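Local coordinates for protein tRNA (guanine(9)-N1)-methyltransferase (PDB 4JWH) that transfers a methyl group from S-adenosyl-L-methionine to N1 of guanine 9 in cytoplasmic tRNA, at residues Ser133-Ala138 / Gln256-Leu261. Sequence-based numbering, arbitrary orientation.
Sequences SANRTA and QVFEIL. With SAH (S-adenosyl-L-homocysteine), chain C.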
loop_
_atom_site.group_PDB
_atom_site.type_symbol
_atom_site.label_atom_id
_atom_site.label_comp_id
_atom_site.label_asym_id
_atom_site.label_seq_id
_atom_site.Cartn_x
_atom_site.Cartn_y
_atom_site.Cartn_z
ATOM N N SER A 133 -9.274 -3.731 5.873
ATOM C CA SER A 133 -9.594 -4.445 7.133
ATOM C C SER A 133 -8.454 -4.289 8.143
ATOM O O SER A 133 -8.692 -4.068 9.323
ATOM C CB SER A 133 -9.891 -5.932 6.881
ATOM O OG SER A 133 -10.746 -6.052 5.749
ATOM N N ALA A 134 -7.218 -4.409 7.665
ATOM C CA ALA A 134 -6.033 -4.216 8.517
ATOM C C ALA A 134 -5.984 -2.768 9.048
ATOM O O ALA A 134 -5.698 -2.531 10.220
ATOM C CB ALA A 134 -4.776 -4.562 7.742
ATOM N N ASN A 135 -6.326 -1.802 8.199
ATOM C CA ASN A 135 -6.405 -0.417 8.662
ATOM C C ASN A 135 -7.432 -0.159 9.762
ATOM O O ASN A 135 -7.187 0.606 10.692
ATOM C CB ASN A 135 -6.705 0.516 7.496
ATOM C CG ASN A 135 -6.339 1.941 7.811
ATOM O OD1 ASN A 135 -5.319 2.196 8.421
ATOM N ND2 ASN A 135 -7.153 2.869 7.374
ATOM N N ARG A 136 -8.590 -0.783 9.632
ATOM C CA ARG A 136 -9.695 -0.588 10.577
ATOM C C ARG A 136 -9.362 -0.993 12.021
ATOM O O ARG A 136 -9.800 -0.326 12.967
ATOM C CB ARG A 136 -10.957 -1.333 10.093
ATOM C CG ARG A 136 -12.246 -0.928 10.858
ATOM C CD ARG A 136 -12.634 0.579 10.628
ATOM N NE ARG A 136 -13.238 0.765 9.313
ATOM C CZ ARG A 136 -14.531 0.568 9.052
ATOM N NH1 ARG A 136 -15.370 0.223 10.026
ATOM N NH2 ARG A 136 -14.981 0.711 7.814
ATOM N N THR A 137 -8.602 -2.086 12.171
ATOM C CA THR A 137 -8.260 -2.634 13.472
ATOM C C THR A 137 -6.906 -2.101 13.963
ATOM O O THR A 137 -6.460 -2.451 15.060
ATOM C CB THR A 137 -8.223 -4.197 13.451
ATOM O OG1 THR A 137 -7.288 -4.652 12.466
ATOM C CG2 THR A 137 -9.593 -4.789 13.171
ATOM N N ALA A 138 -6.250 -1.260 13.153
ATOM C CA ALA A 138 -4.889 -0.828 13.459
ATOM C C ALA A 138 -4.874 0.079 14.698
ATOM O O ALA A 138 -5.849 0.807 14.957
ATOM C CB ALA A 138 -4.296 -0.093 12.276
ATOM N N GLN A 256 0.506 -7.320 2.166
ATOM C CA GLN A 256 1.630 -7.584 3.088
ATOM C C GLN A 256 2.400 -6.294 3.393
ATOM O O GLN A 256 2.776 -6.015 4.539
ATOM C CB GLN A 256 2.572 -8.659 2.536
ATOM C CG GLN A 256 2.022 -10.084 2.698
ATOM C CD GLN A 256 2.902 -11.124 2.027
ATOM O OE1 GLN A 256 3.491 -10.862 0.978
ATOM N NE2 GLN A 256 2.994 -12.317 2.634
ATOM N N VAL A 257 2.621 -5.497 2.365
ATOM C CA VAL A 257 3.372 -4.250 2.526
ATOM C C VAL A 257 2.543 -3.307 3.382
ATOM O O VAL A 257 3.032 -2.736 4.340
ATOM C CB VAL A 257 3.644 -3.613 1.135
ATOM C CG1 VAL A 257 4.149 -2.176 1.289
ATOM C CG2 VAL A 257 4.673 -4.467 0.392
ATOM N N PHE A 258 1.263 -3.172 3.054
ATOM C CA PHE A 258 0.377 -2.325 3.875
ATOM C C PHE A 258 0.405 -2.730 5.347
ATOM O O PHE A 258 0.571 -1.885 6.242
ATOM C CB PHE A 258 -1.075 -2.316 3.387
ATOM C CG PHE A 258 -1.944 -1.418 4.209
ATOM C CD1 PHE A 258 -2.053 -0.075 3.889
ATOM C CD2 PHE A 258 -2.564 -1.888 5.361
ATOM C CE1 PHE A 258 -2.822 0.804 4.695
ATOM C CE2 PHE A 258 -3.306 -1.026 6.179
ATOM C CZ PHE A 258 -3.424 0.327 5.828
ATOM N N GLU A 259 0.198 -4.026 5.599
ATOM C CA GLU A 259 0.183 -4.562 6.948
ATOM C C GLU A 259 1.499 -4.286 7.683
ATOM O O GLU A 259 1.516 -3.960 8.896
ATOM C CB GLU A 259 -0.111 -6.073 6.904
ATOM C CG GLU A 259 -1.543 -6.433 6.477
ATOM C CD GLU A 259 -1.645 -7.898 6.037
ATOM O OE1 GLU A 259 -2.690 -8.294 5.509
ATOM O OE2 GLU A 259 -0.636 -8.649 6.180
ATOM N N ILE A 260 2.617 -4.429 6.968
ATOM C CA ILE A 260 3.912 -4.149 7.583
ATOM C C ILE A 260 4.035 -2.664 7.980
ATOM O O ILE A 260 4.466 -2.355 9.087
ATOM C CB ILE A 260 5.069 -4.601 6.669
ATOM C CG1 ILE A 260 5.204 -6.148 6.689
ATOM C CG2 ILE A 260 6.408 -3.858 6.999
ATOM C CD1 ILE A 260 5.935 -6.601 5.419
ATOM N N LEU A 261 3.647 -1.758 7.084
ATOM C CA LEU A 261 3.679 -0.313 7.381
ATOM C C LEU A 261 2.852 -0.009 8.612
ATOM O O LEU A 261 3.309 0.689 9.510
ATOM C CB LEU A 261 3.173 0.514 6.203
ATOM C CG LEU A 261 3.930 0.306 4.879
ATOM C CD1 LEU A 261 3.220 1.133 3.783
ATOM C CD2 LEU A 261 5.389 0.763 5.049
HETATM N N SAH C . 6.918 -5.498 -10.313
HETATM C CA SAH C . 5.976 -4.756 -9.488
HETATM C CB SAH C . 5.406 -5.772 -8.463
HETATM C CG SAH C . 5.255 -5.170 -7.129
HETATM S SD SAH C . 4.507 -5.927 -5.740
HETATM C C SAH C . 6.660 -3.462 -9.069
HETATM O O SAH C . 6.503 -2.871 -8.043
HETATM O OXT SAH C . 7.388 -2.916 -9.843
HETATM C "C5'" SAH C . 3.306 -4.733 -5.309
HETATM C "C4'" SAH C . 3.760 -3.510 -4.520
HETATM O "O4'" SAH C . 4.181 -3.818 -3.227
HETATM C "C3'" SAH C . 4.891 -2.667 -5.122
HETATM O "O3'" SAH C . 4.446 -1.798 -6.123
HETATM C "C2'" SAH C . 5.468 -1.958 -3.946
HETATM O "O2'" SAH C . 4.733 -0.796 -3.738
HETATM C "C1'" SAH C . 5.234 -2.976 -2.861
HETATM N N9 SAH C . 6.445 -3.730 -2.495
HETATM C C8 SAH C . 6.617 -5.017 -2.601
HETATM N N7 SAH C . 7.769 -5.410 -2.126
HETATM C C5 SAH C . 8.355 -4.350 -1.663
HETATM C C6 SAH C . 9.626 -4.033 -1.010
HETATM N N6 SAH C . 10.500 -4.976 -0.768
HETATM N N1 SAH C . 9.860 -2.784 -0.686
HETATM C C2 SAH C . 8.981 -1.828 -0.927
HETATM N N3 SAH C . 7.832 -2.029 -1.521
HETATM C C4 SAH C . 7.461 -3.245 -1.901
#
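Phe258 reaches from helix 254-267 to CB of Ala134 and to the backbone N and side chain of Asn135 on helix 118-137. The two short helical segments run nearly parallel, 12° apart, with their axes 10.0 Å from each other. At that spacing the aromatic side chain spans much of the gap. Its CB leaves the helix toward the neighbouring segment. CG stands anti to the backbone N (chi1 -178°), which carries the ring outward. CE2 then lies 3.7 Å from the backbone N of Asn135 and 4.1 Å from CB of Ala134. That methyl group sits at the ring edge, near its plane. At the tip, CZ meets CB of Asn135 at 3.7 Å, from an oblique direction. OD1 of Asn135 also lies 3.7 Å from CZ, in the ring plane at its edge. The amide and ring planes are almost perpendicular, 88° apart. ND2 donates a hydrogen bond to O of Val142, and OD1 is hydrogen-bonded outside the two segments as well, so both polar atoms of this buried amide are satisfied. Glu259 adds only its aliphatic part: CG touches CB of Ala134 at 3.9 Å, while OE1 is hydrogen-bonded to Asn255 ND2. No hydrogen bond links the two segments, so this contact rests on packing. Replacing Phe258 with an alanine would probably open a gap between the helices and leave CB of Asn135 without its aromatic neighbour. Ile106 and Ile211, from two central strands, also touch the Phe258 side chain. One residue earlier, Val257 lines the cofactor pocket, its CG2 3.5 Å from N9 of S-adenosyl-L-homocysteine. Helix 118-137 links parallel strands 105-109 and 143-147 in a beta-alpha-beta crossover, and helix 254-267 packs beside it in this SPOUT domain, a fold whose C-terminal trefoil knot binds the cofactor.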